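Local coordinates for zinc phosphodiesterase ELAC protein 1 (Homo sapiens, PDB 3ZWF) that cuts precursor tRNAs at their 3' ends as a zinc-dependent phosphodiesterase and repairs tRNAs by removing a 2',3'-cyclic phosphate, at residues Gly63-Gly68 with Leu309-Gln314; Gln40-Lys45 with Ala349-Val354; Leu6-Ala11 with Pro15-Ser20; Ala274-Asp277 with Asp282-Lys285; Ile58-Gly63 with Leu249-Gly254. One frame throughout, in Å; residues are numbered along the deposited sequence.

Contacts 1 and 5 form the two-zinc site of this metallo-beta-lactamase fold, and the other three contacts are placed around them. The centres of contacts 1 and 5 are about 9 Å apart; they share Gly63, one zinc ion and a bridging water. Contact 3, the loop between strands 2-5 and 21-26, has its centre about 5 Å from that of contact 1. Contact 2 lies beyond it and joins helix 39-45 to the turn before strand 354-356. Contact 4, a local packing of loop on helix, flanks contact 1, and its centre is about 24 Å from that of contact 2. Along the chain contacts 1 and 5 interlock, so residues distant in sequence build one catalytic centre.

Contact 1. Residues Gly63-Gly68 with Leu309-Gln314; sequences GDHFFG and LTHFSQ. With ZN (zinc ion), chain D.
Asp64, His65 and His311 meet on one zinc ion. Asp64 OD2, His65 NE2 and His311 NE2 each bind the metal at 2.2 Å. Water 1 adds a further ligand, and Asp251 also binds this ion. This is half of the two-zinc active site of the metallo-beta-lactamase fold, with Asp64 probably the proton acceptor. The ligand atoms crowd one another because the metal draws them together: Asp64 OD2 is 3.3 Å from His311 NE2, yet the two are not hydrogen-bonded. Asp64 approaches the edge of the His311 ring, its carboxylate plane turned 48° from the ring. The two imidazoles meet rim to rim with planes 26° apart, and His65 NE2 lies 3.4 Å from His311 NE2. His311 reaches the metal from the end of strand 306-310 with CG anti to its backbone N (chi1 -162°). The second shell fixes both rings from behind. His65 ND1 is hydrogen-bonded to Asp34, and His311 ND1 to Thr275. Gly63 O accepts from both Phe66 N and Phe67 N, which curls the loop that carries Asp64 and His65. The contact therefore depends on metal bonds, and the Asp34 carboxylate probably makes His65 NE2 a stronger donor to the zinc.

Contact 2. Residues Gln40-Lys45 with Ala349-Val354; sequences QTQLMK and AEDFMV. With EDO (1,2-ethanediol), chain K; EDO (1,2-ethanediol), chain J.
Phe352 and Asp351 press against Gln42, and this is the close side of the contact. The Phe352 ring points its rim at the helix. Gln42 O lies at the ring edge, 3.4 Å from Phe352 CE1, while Gln42 NE2 is 3.5 Å from Phe352 CZ. The amide plane stands 56° from the ring. Gln42 NE2 also comes within 3.1 Å of Asp351 OD2, but the angle is poor for a hydrogen bond. Gln42 NE2 donates instead to Leu6 O. Asp351 spends its own oxygens on Thr8 OG1 and Gly18 N. The bend of Gln42 at chi2 (-66°) turns NE2 toward Asp351 and Phe352 and leaves OE1 for Lys45.

The other side is looser. Lys45 is exposed. Its side chain and that of Phe352 cross at about a right angle, with Lys45 CE 3.6 Å from Phe352 CZ. Lys45 NZ donates to Gln42 OE1 at 2.6 Å, in the amide plane and on a lone pair. One ethanediol, likely a crystallisation additive, donates through O2 to the same Gln42 OE1. Pro15 of the second subunit packs on Lys45.

Glu350 to Met353 form a type II beta turn, with Phe352 at positive phi (79°). This turn carries the chain from strand 345-348 of one sheet to strand 354-356 of the other, as part of the metallo-beta-lactamase sandwich.

Contact 3. Residues Leu6-Ala11 with Pro15-Ser20; sequences LGTGAA and PTRGAS
Gly7 and Gly9 pack backbone to backbone against Gly18 and Ala19, a buried contact inside the long loop that joins antiparallel neighbours 2-5 and 21-26. The two chain directions are 102° apart, so they cross instead of pairing as strands. Gly9 N donates to Gly18 O at 2.9 Å. Gly7 CA comes 3.1 Å from Ala19 O in a CA-H...O contact. The bare CA of Gly7 lets the two backbones come this close. On the metal side, Ser20 lies beside the zinc ligands His65 and His311. Here water 2 donates to Gly7 O at 3.1 Å and to Gly9 O at 3.0 Å, bridging two carbonyls of the same segment. Leu6 and Gly7 both face Ala21, which makes a classic beta bulge where the first strand turns a corner and the loop begins. Beyond it, Arg17 stretches across Thr8 with CG, CD and NE extended. Its NH1 donates to Thr8 OG1 at 2.8 Å (152°), and the hydroxyl lies in the guanidinium plane. Asp351 is the second partner of that hydroxyl, and Arg17 NH1 also donates to Ala349 O.

Contact 4. Residues Ala274-Asp277 with Asp282-Lys285; sequences ATLD and DKAK
The methyl Leu276 CD1 sits over one face of the peptide that links Lys283 to Ala284, 3.8 Å from Ala284 N. This one branch does the touching. Leu276 CD1 also lies 3.8 Å from Lys283 CG and meets Ala284 CB at 4.2 Å. The Lys283 side chain crosses the leucine at about a right angle. Lys283 leaves the helix with CG opposite the backbone N (chi1 -178°), and the chain runs straight to CE, passing the methyl group with CB, CG and CD. The last bond then bends (chi4 -71°) and turns the amine back, leaving Lys283 NZ 4.0 Å from Leu276 CD1. The other leucine branch faces a different neighbour: Leu276 CD2 is 3.9 Å from Ser313 CB. Next to the contact, Thr275, the second-shell partner of His311, is also held by Glu273. The segment 274-277 follows strand 269-273, and the leucine ties it to helix 281-286. Ala284 is buried and also touches Thr291, whereas Lys283 is exposed. The chemistry is apolar packing without directional bonds: a single methyl is sheltered by alanine and the aliphatic part of a lysine.

Contact 5. Residues Ile58-Gly63 with Leu249-Gly254; sequences ITHLHG and LGDCSG. With ZN (zinc ion), chain E; ZN (zinc ion), chain D.
Asp251 OD2 is gripped by two zinc ions, 2.4 Å from the one held by His60 and His62 and 2.2 Å from the one held by Asp64, His65 and His311. His60 and His62 come from the facing segment. His60 NE2 is 2.3 Å from their ion, and His62 ND1 is 2.2 Å from it, so the two rings use different nitrogens. His180 is a further ligand. His60 NE2 and Asp251 OD2 approach to 3.1 Å because they share the metal, not through a hydrogen bond. The carboxylate oxygen sits at the edge of the His60 ring, with the two planes 60° apart. Behind the ring, His60 ND1 donates to Thr59 OG1 at 3.0 Å, almost in the ring plane, and Thr59 OG1 is also hydrogen-bonded to Asp34. This chain of bonds fixes the rotation of the imidazole. Thr59 CB packs directly on Gly250 CA at 3.5 Å. His60 and His62 begin the HxHxDH motif of metallo-beta-lactamases, which Asp64 and His65 complete. Water 1 lies 2.1 Å from the zinc bound by the two histidines and also binds the second ion. Such a bridging position is consistent with the metal-activated nucleophile of this family.

Contact 1. Residues Gly63-Gly68 with Leu309-Gln314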
# COMPACT_ATOMS: atom_id res chain seq x y z
N GLY A 63 -9.28 3.45 1.28
CA GLY A 63 -7.93 2.97 1.08
C GLY A 63 -7.35 3.08 -0.32
O GLY A 63 -6.14 3.29 -0.48
N ASP A 64 -8.22 3.01 -1.34
CA ASP A 64 -7.82 3.14 -2.74
C ASP A 64 -7.42 4.57 -3.12
O ASP A 64 -7.00 4.81 -4.25
CB ASP A 64 -8.92 2.64 -3.75
CG ASP A 64 -10.27 3.20 -3.51
OD1 ASP A 64 -10.77 3.24 -2.34
OD2 ASP A 64 -10.87 3.63 -4.52
N HIS A 65 -7.51 5.48 -2.14
CA HIS A 65 -7.05 6.85 -2.31
C HIS A 65 -5.90 7.27 -1.38
O HIS A 65 -5.42 8.41 -1.50
CB HIS A 65 -8.27 7.80 -2.19
CG HIS A 65 -9.35 7.45 -3.15
ND1 HIS A 65 -9.59 8.18 -4.31
CD2 HIS A 65 -10.21 6.41 -3.17
CE1 HIS A 65 -10.57 7.58 -4.98
NE2 HIS A 65 -10.95 6.51 -4.31
N PHE A 66 -5.49 6.41 -0.42
CA PHE A 66 -4.41 6.80 0.48
C PHE A 66 -3.51 5.70 1.02
O PHE A 66 -2.47 6.01 1.58
CB PHE A 66 -4.90 7.65 1.67
CG PHE A 66 -5.52 6.89 2.78
CD1 PHE A 66 -6.82 6.48 2.71
CD2 PHE A 66 -4.80 6.62 3.96
CE1 PHE A 66 -7.41 5.75 3.76
CE2 PHE A 66 -5.40 5.94 5.02
CZ PHE A 66 -6.72 5.52 4.91
N PHE A 67 -3.86 4.44 0.81
CA PHE A 67 -3.03 3.36 1.36
C PHE A 67 -1.63 3.35 0.76
O PHE A 67 -0.72 2.73 1.35
CB PHE A 67 -3.67 1.97 1.17
CG PHE A 67 -4.76 1.63 2.14
CD1 PHE A 67 -5.07 2.40 3.25
CD2 PHE A 67 -5.52 0.51 1.89
CE1 PHE A 67 -6.10 2.02 4.09
CE2 PHE A 67 -6.56 0.14 2.75
CZ PHE A 67 -6.85 0.90 3.82
N GLY A 68 -1.44 3.94 -0.41
CA GLY A 68 -0.11 4.10 -1.02
C GLY A 68 0.79 5.18 -0.44
O GLY A 68 1.97 5.30 -0.81
N LEU A 309 -13.21 11.49 -17.35
CA LEU A 309 -13.82 10.49 -16.47
C LEU A 309 -12.76 9.47 -16.06
O LEU A 309 -11.88 9.13 -16.84
CB LEU A 309 -14.97 9.78 -17.19
CG LEU A 309 -16.14 10.73 -17.62
CD1 LEU A 309 -17.24 9.92 -18.21
CD2 LEU A 309 -16.65 11.54 -16.44
N THR A 310 -12.87 9.08 -14.80
CA THR A 310 -11.90 8.15 -14.21
C THR A 310 -12.57 7.36 -13.12
O THR A 310 -13.79 7.38 -12.96
CB THR A 310 -10.64 8.92 -13.75
OG1 THR A 310 -9.56 8.02 -13.47
CG2 THR A 310 -10.95 9.80 -12.53
N HIS A 311 -11.77 6.55 -12.42
CA HIS A 311 -12.28 5.70 -11.33
C HIS A 311 -13.34 4.74 -11.82
O HIS A 311 -14.40 4.61 -11.25
CB HIS A 311 -12.83 6.55 -10.15
CG HIS A 311 -12.98 5.83 -8.85
ND1 HIS A 311 -14.15 5.20 -8.47
CD2 HIS A 311 -12.16 5.75 -7.78
CE1 HIS A 311 -14.01 4.70 -7.26
NE2 HIS A 311 -12.83 5.06 -6.80
N PHE A 312 -12.97 3.99 -12.85
CA PHE A 312 -13.82 2.99 -13.44
C PHE A 312 -13.82 1.64 -12.72
O PHE A 312 -12.79 1.19 -12.26
CB PHE A 312 -13.39 2.76 -14.89
CG PHE A 312 -13.47 3.99 -15.77
CD1 PHE A 312 -14.69 4.48 -16.14
CD2 PHE A 312 -12.31 4.61 -16.25
CE1 PHE A 312 -14.77 5.62 -16.93
CE2 PHE A 312 -12.37 5.74 -17.05
CZ PHE A 312 -13.60 6.23 -17.42
N SER A 313 -15.01 1.07 -12.56
CA SER A 313 -15.17 -0.26 -12.01
C SER A 313 -14.17 -1.22 -12.69
O SER A 313 -13.98 -1.20 -13.92
CB SER A 313 -16.60 -0.76 -12.21
OG SER A 313 -16.73 -2.11 -11.72
N GLN A 314 -13.53 -2.04 -11.84
CA GLN A 314 -12.52 -2.97 -12.34
C GLN A 314 -13.20 -4.16 -13.04
O GLN A 314 -14.34 -4.52 -12.75
CB GLN A 314 -11.63 -3.46 -11.20
CG GLN A 314 -10.73 -2.44 -10.57
CD GLN A 314 -9.50 -2.06 -11.37
OE1 GLN A 314 -9.34 -2.42 -12.54
NE2 GLN A 314 -8.63 -1.25 -10.73
ZN ZN D . -12.54 5.03 -4.62
O HOH W 1 -12.82 4.87 -2.48

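Contact 2. Residues Gln40-Lys45 with Ala349-Val354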
# COMPACT_ATOMS: atom_id res chain seq x y z
N GLN A 40 3.42 4.54 -5.94
CA GLN A 40 4.88 4.73 -6.09
C GLN A 40 5.45 3.98 -7.29
O GLN A 40 6.36 4.45 -7.98
CB GLN A 40 5.63 4.39 -4.79
CG GLN A 40 5.48 2.93 -4.35
CD GLN A 40 6.46 2.58 -3.26
OE1 GLN A 40 7.68 2.66 -3.47
NE2 GLN A 40 5.93 2.14 -2.09
N THR A 41 4.93 2.77 -7.56
CA THR A 41 5.38 1.94 -8.67
C THR A 41 4.86 2.50 -10.01
O THR A 41 5.55 2.49 -11.03
CB THR A 41 4.95 0.47 -8.39
OG1 THR A 41 3.55 0.40 -8.10
CG2 THR A 41 5.63 0.03 -7.14
N GLN A 42 3.65 3.03 -9.98
CA GLN A 42 3.12 3.69 -11.19
C GLN A 42 4.00 4.90 -11.54
O GLN A 42 4.29 5.14 -12.71
CB GLN A 42 1.65 4.13 -11.03
CG GLN A 42 0.70 2.95 -10.86
CD GLN A 42 0.61 2.07 -12.12
OE1 GLN A 42 1.41 1.17 -12.32
NE2 GLN A 42 -0.40 2.33 -12.94
N LEU A 43 4.35 5.69 -10.53
CA LEU A 43 5.29 6.81 -10.72
C LEU A 43 6.58 6.37 -11.36
O LEU A 43 7.04 6.98 -12.32
CB LEU A 43 5.61 7.52 -9.42
CG LEU A 43 4.53 8.45 -8.94
CD1 LEU A 43 4.76 8.85 -7.47
CD2 LEU A 43 4.45 9.73 -9.89
N MET A 44 7.16 5.26 -10.87
CA MET A 44 8.39 4.76 -11.46
C MET A 44 8.24 4.43 -12.94
O MET A 44 9.13 4.73 -13.71
CB MET A 44 8.91 3.55 -10.66
CG MET A 44 9.26 3.92 -9.27
SD MET A 44 9.64 2.37 -8.41
CE MET A 44 11.23 1.94 -9.10
N LYS A 45 7.11 3.83 -13.32
CA LYS A 45 6.83 3.41 -14.70
C LYS A 45 6.57 4.62 -15.59
O LYS A 45 6.79 4.56 -16.78
CB LYS A 45 5.61 2.49 -14.77
CG LYS A 45 5.87 1.05 -14.23
CD LYS A 45 4.59 0.24 -13.83
CE LYS A 45 3.53 0.02 -14.89
NZ LYS A 45 2.19 -0.41 -14.25
N ALA A 349 -10.15 8.45 -19.02
CA ALA A 349 -8.80 8.30 -18.49
C ALA A 349 -8.32 6.84 -18.62
O ALA A 349 -9.10 5.90 -18.46
CB ALA A 349 -8.73 8.75 -17.01
N GLU A 350 -7.06 6.71 -18.98
CA GLU A 350 -6.33 5.44 -18.87
C GLU A 350 -5.05 5.70 -18.09
O GLU A 350 -4.53 6.81 -18.11
CB GLU A 350 -5.99 4.88 -20.26
CG GLU A 350 -7.21 4.63 -21.08
CD GLU A 350 -6.91 4.23 -22.52
OE1 GLU A 350 -5.72 4.14 -22.92
OE2 GLU A 350 -7.89 3.99 -23.24
N ASP A 351 -4.50 4.65 -17.43
CA ASP A 351 -3.24 4.83 -16.76
C ASP A 351 -2.18 5.30 -17.78
O ASP A 351 -2.09 4.79 -18.92
CB ASP A 351 -2.73 3.53 -16.10
CG ASP A 351 -3.62 3.02 -15.00
OD1 ASP A 351 -4.70 3.63 -14.69
OD2 ASP A 351 -3.18 2.03 -14.33
N PHE A 352 -1.41 6.28 -17.32
CA PHE A 352 -0.25 6.89 -18.00
C PHE A 352 -0.62 7.91 -19.07
O PHE A 352 0.25 8.49 -19.73
CB PHE A 352 0.74 5.84 -18.51
CG PHE A 352 1.16 4.91 -17.43
CD1 PHE A 352 1.95 5.37 -16.42
CD2 PHE A 352 0.76 3.58 -17.42
CE1 PHE A 352 2.33 4.54 -15.36
CE2 PHE A 352 1.12 2.74 -16.38
CZ PHE A 352 1.92 3.22 -15.36
N MET A 353 -1.92 8.14 -19.21
CA MET A 353 -2.41 9.21 -20.07
C MET A 353 -1.90 10.55 -19.54
O MET A 353 -1.92 10.82 -18.34
CB MET A 353 -3.94 9.20 -20.14
CG MET A 353 -4.56 10.26 -21.05
SD MET A 353 -6.35 10.27 -20.95
CE MET A 353 -6.72 9.02 -22.16
N VAL A 354 -1.40 11.38 -20.46
CA VAL A 354 -1.00 12.73 -20.14
C VAL A 354 -1.83 13.69 -20.95
O VAL A 354 -1.91 13.54 -22.15
CB VAL A 354 0.48 12.97 -20.48
CG1 VAL A 354 0.89 14.39 -20.07
CG2 VAL A 354 1.38 11.96 -19.77
C1 EDO K . 0.25 -0.02 -9.53
O1 EDO K . -1.02 -0.52 -9.16
C2 EDO K . 1.20 -0.92 -10.31
O2 EDO K . 2.47 -0.29 -10.39
C1 EDO J . 1.12 -2.22 -7.47
O1 EDO J . -0.24 -2.20 -7.08
C2 EDO J . 2.10 -2.03 -6.35
O2 EDO J . 3.39 -1.75 -6.78

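Contact 3. Residues Leu6-Ala11 with Pro15-Ser20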
# COMPACT_ATOMS: atom_id res chain seq x y z
N LEU A 6 -2.10 8.24 -13.06
CA LEU A 6 -1.33 7.10 -12.61
C LEU A 6 -2.20 5.87 -12.35
O LEU A 6 -1.79 4.72 -12.62
CB LEU A 6 -0.47 7.44 -11.40
CG LEU A 6 0.58 8.53 -11.66
CD1 LEU A 6 1.19 9.05 -10.40
CD2 LEU A 6 1.67 8.09 -12.65
N GLY A 7 -3.40 6.11 -11.85
CA GLY A 7 -4.36 5.06 -11.60
C GLY A 7 -5.76 5.56 -11.82
O GLY A 7 -6.19 6.64 -11.27
N THR A 8 -6.49 4.79 -12.58
CA THR A 8 -7.80 5.14 -13.13
C THR A 8 -8.88 4.15 -12.72
O THR A 8 -9.98 4.20 -13.21
CB THR A 8 -7.73 5.27 -14.63
OG1 THR A 8 -7.34 4.02 -15.27
CG2 THR A 8 -6.69 6.38 -15.03
N GLY A 9 -8.54 3.21 -11.83
CA GLY A 9 -9.53 2.25 -11.41
C GLY A 9 -10.23 2.58 -10.11
O GLY A 9 -9.69 3.31 -9.23
N ALA A 10 -11.40 1.97 -9.96
CA ALA A 10 -12.22 2.07 -8.73
C ALA A 10 -11.90 1.01 -7.71
O ALA A 10 -11.62 -0.12 -8.06
CB ALA A 10 -13.68 1.94 -9.06
N ALA A 11 -11.92 1.43 -6.44
CA ALA A 11 -11.97 0.56 -5.25
C ALA A 11 -10.70 -0.21 -4.86
O ALA A 11 -10.49 -0.44 -3.67
CB ALA A 11 -13.20 -0.38 -5.32
N PRO A 15 -3.98 -4.97 -12.31
CA PRO A 15 -2.95 -4.96 -13.33
C PRO A 15 -3.26 -4.02 -14.52
O PRO A 15 -2.34 -3.50 -15.14
CB PRO A 15 -2.89 -6.43 -13.80
CG PRO A 15 -3.38 -7.23 -12.66
CD PRO A 15 -4.51 -6.34 -12.09
N THR A 16 -4.53 -3.77 -14.77
CA THR A 16 -4.92 -2.90 -15.93
C THR A 16 -5.22 -1.46 -15.56
O THR A 16 -5.09 -0.55 -16.40
CB THR A 16 -6.11 -3.51 -16.67
OG1 THR A 16 -7.21 -3.70 -15.78
CG2 THR A 16 -5.75 -4.85 -17.24
N ARG A 17 -5.66 -1.24 -14.32
CA ARG A 17 -5.93 0.11 -13.79
C ARG A 17 -5.50 0.23 -12.33
O ARG A 17 -6.07 -0.45 -11.46
CB ARG A 17 -7.40 0.50 -13.90
CG ARG A 17 -8.00 0.60 -15.30
CD ARG A 17 -9.43 1.10 -15.22
NE ARG A 17 -10.16 1.16 -16.49
CZ ARG A 17 -10.06 2.15 -17.38
NH1 ARG A 17 -9.23 3.16 -17.18
NH2 ARG A 17 -10.80 2.14 -18.46
N GLY A 18 -4.51 1.07 -12.09
CA GLY A 18 -4.03 1.35 -10.74
C GLY A 18 -5.11 2.05 -9.90
O GLY A 18 -6.12 2.51 -10.45
N ALA A 19 -4.91 2.03 -8.60
CA ALA A 19 -5.76 2.78 -7.70
C ALA A 19 -5.57 4.28 -7.90
O ALA A 19 -4.57 4.75 -8.48
CB ALA A 19 -5.49 2.40 -6.28
N SER A 20 -6.53 5.04 -7.41
CA SER A 20 -6.58 6.48 -7.69
C SER A 20 -5.27 7.23 -7.42
O SER A 20 -4.72 7.21 -6.33
CB SER A 20 -7.73 7.12 -6.93
OG SER A 20 -8.92 6.68 -7.56
O HOH W 2 -9.08 6.03 -10.22
O HOH W 3 -9.11 4.00 -6.74

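Contact 4. Residues Ala274-Asp277 with Asp282-Lys285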
# COMPACT_ATOMS: atom_id res chain seq x y z
N ALA A 274 -16.59 8.14 -12.76
CA ALA A 274 -17.75 7.47 -13.35
C ALA A 274 -17.61 5.97 -13.12
O ALA A 274 -17.25 5.23 -14.02
CB ALA A 274 -17.89 7.76 -14.84
N THR A 275 -17.85 5.59 -11.87
CA THR A 275 -17.57 4.21 -11.42
C THR A 275 -18.34 3.16 -12.21
O THR A 275 -17.78 2.13 -12.64
CB THR A 275 -17.77 4.03 -9.89
OG1 THR A 275 -16.94 4.96 -9.18
CG2 THR A 275 -17.44 2.59 -9.51
N LEU A 276 -19.63 3.42 -12.45
CA LEU A 276 -20.49 2.46 -13.12
C LEU A 276 -21.17 3.15 -14.30
O LEU A 276 -21.24 4.37 -14.36
CB LEU A 276 -21.57 1.95 -12.18
CG LEU A 276 -21.11 1.14 -10.98
CD1 LEU A 276 -22.30 0.70 -10.15
CD2 LEU A 276 -20.34 -0.05 -11.54
N ASP A 277 -21.68 2.33 -15.19
CA ASP A 277 -22.40 2.84 -16.35
C ASP A 277 -23.79 3.31 -15.93
O ASP A 277 -24.28 3.00 -14.83
CB ASP A 277 -22.51 1.80 -17.45
CG ASP A 277 -23.18 0.54 -16.98
OD1 ASP A 277 -22.52 -0.24 -16.26
OD2 ASP A 277 -24.38 0.37 -17.26
N ASP A 282 -28.67 3.41 -9.93
CA ASP A 282 -29.17 3.13 -8.58
C ASP A 282 -28.08 2.52 -7.70
O ASP A 282 -27.85 2.99 -6.59
CB ASP A 282 -30.40 2.21 -8.61
CG ASP A 282 -31.65 2.90 -9.14
OD1 ASP A 282 -31.67 4.15 -9.19
OD2 ASP A 282 -32.60 2.19 -9.51
N LYS A 283 -27.39 1.51 -8.22
CA LYS A 283 -26.27 0.92 -7.52
C LYS A 283 -25.14 1.93 -7.27
O LYS A 283 -24.57 1.99 -6.17
CB LYS A 283 -25.72 -0.29 -8.27
CG LYS A 283 -24.58 -0.97 -7.55
CD LYS A 283 -24.18 -2.27 -8.26
CE LYS A 283 -23.14 -3.01 -7.50
NZ LYS A 283 -21.82 -2.33 -7.54
N ALA A 284 -24.84 2.75 -8.28
CA ALA A 284 -23.81 3.79 -8.14
C ALA A 284 -24.13 4.72 -6.95
O ALA A 284 -23.32 4.92 -6.05
CB ALA A 284 -23.63 4.59 -9.45
N LYS A 285 -25.34 5.26 -6.94
CA LYS A 285 -25.73 6.22 -5.90
C LYS A 285 -25.73 5.57 -4.53
O LYS A 285 -25.30 6.18 -3.56
CB LYS A 285 -27.12 6.80 -6.21
CG LYS A 285 -27.14 7.74 -7.40
CD LYS A 285 -28.54 8.23 -7.65
CE LYS A 285 -28.61 9.23 -8.80
NZ LYS A 285 -30.02 9.38 -9.26

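Contact 5. Residues Ile58-Gly63 with Leu249-Gly254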
# COMPACT_ATOMS: atom_id res chain seq x y z
N ILE A 58 -5.37 14.59 -0.66
CA ILE A 58 -6.17 13.35 -0.52
C ILE A 58 -7.64 13.66 -0.41
O ILE A 58 -8.06 14.47 0.44
CB ILE A 58 -5.72 12.54 0.76
CG1 ILE A 58 -4.23 12.18 0.70
CG2 ILE A 58 -6.58 11.28 0.92
CD1 ILE A 58 -3.77 11.32 -0.51
N THR A 59 -8.43 13.10 -1.34
CA THR A 59 -9.88 13.46 -1.47
C THR A 59 -10.75 12.87 -0.37
O THR A 59 -11.68 13.49 0.09
CB THR A 59 -10.47 13.02 -2.79
OG1 THR A 59 -10.31 11.60 -2.94
CG2 THR A 59 -9.79 13.75 -3.98
N HIS A 60 -10.38 11.67 0.12
CA HIS A 60 -11.15 10.99 1.15
C HIS A 60 -10.39 9.80 1.67
O HIS A 60 -9.54 9.28 0.96
CB HIS A 60 -12.55 10.60 0.70
CG HIS A 60 -12.63 9.52 -0.35
ND1 HIS A 60 -12.19 9.69 -1.66
CD2 HIS A 60 -13.31 8.36 -0.33
CE1 HIS A 60 -12.49 8.60 -2.35
NE2 HIS A 60 -13.17 7.78 -1.57
N LEU A 61 -10.76 9.38 2.88
CA LEU A 61 -10.04 8.29 3.54
C LEU A 61 -10.63 6.90 3.24
O LEU A 61 -10.92 6.14 4.18
CB LEU A 61 -9.99 8.58 5.06
CG LEU A 61 -9.21 9.84 5.44
CD1 LEU A 61 -9.16 10.07 6.96
CD2 LEU A 61 -7.79 9.76 4.86
N HIS A 62 -10.75 6.58 1.95
CA HIS A 62 -10.94 5.20 1.49
C HIS A 62 -9.60 4.72 1.03
O HIS A 62 -8.83 5.46 0.47
CB HIS A 62 -11.97 5.10 0.38
CG HIS A 62 -13.36 5.01 0.88
ND1 HIS A 62 -14.45 5.31 0.10
CD2 HIS A 62 -13.86 4.61 2.08
CE1 HIS A 62 -15.55 5.10 0.78
NE2 HIS A 62 -15.22 4.69 2.00
N GLY A 63 -9.28 3.45 1.28
CA GLY A 63 -7.93 2.97 1.08
C GLY A 63 -7.35 3.08 -0.32
O GLY A 63 -6.14 3.29 -0.48
N LEU A 249 -12.21 16.06 -8.63
CA LEU A 249 -13.19 15.66 -7.63
C LEU A 249 -12.95 14.22 -7.15
O LEU A 249 -12.77 13.32 -7.98
CB LEU A 249 -14.61 15.74 -8.13
CG LEU A 249 -15.27 17.12 -8.20
CD1 LEU A 249 -14.58 18.02 -9.21
CD2 LEU A 249 -16.76 16.94 -8.51
N GLY A 250 -12.97 14.03 -5.83
CA GLY A 250 -12.98 12.68 -5.24
C GLY A 250 -14.26 11.92 -5.55
O GLY A 250 -15.22 12.44 -6.16
N ASP A 251 -14.28 10.65 -5.14
CA ASP A 251 -15.47 9.80 -5.27
C ASP A 251 -16.66 10.56 -4.70
O ASP A 251 -16.58 11.21 -3.66
CB ASP A 251 -15.36 8.54 -4.44
CG ASP A 251 -14.23 7.59 -4.90
OD1 ASP A 251 -13.48 7.90 -5.84
OD2 ASP A 251 -14.07 6.53 -4.24
N CYS A 252 -17.77 10.46 -5.41
CA CYS A 252 -19.00 11.18 -5.02
C CYS A 252 -20.19 10.73 -5.86
O CYS A 252 -20.04 10.24 -6.97
CB CYS A 252 -18.82 12.69 -5.18
SG CYS A 252 -18.63 13.30 -6.84
N SER A 253 -21.36 10.99 -5.28
CA SER A 253 -22.67 10.88 -5.93
C SER A 253 -23.29 12.27 -6.14
O SER A 253 -24.39 12.39 -6.69
CB SER A 253 -23.60 10.05 -5.04
OG SER A 253 -24.84 9.80 -5.66
N GLY A 254 -22.58 13.30 -5.68
CA GLY A 254 -23.03 14.68 -5.82
C GLY A 254 -22.17 15.64 -5.01
O GLY A 254 -21.23 15.24 -4.30
ZN ZN E . -14.50 5.95 -1.97
ZN ZN D . -12.54 5.03 -4.62
O HOH W 1 -12.82 4.87 -2.48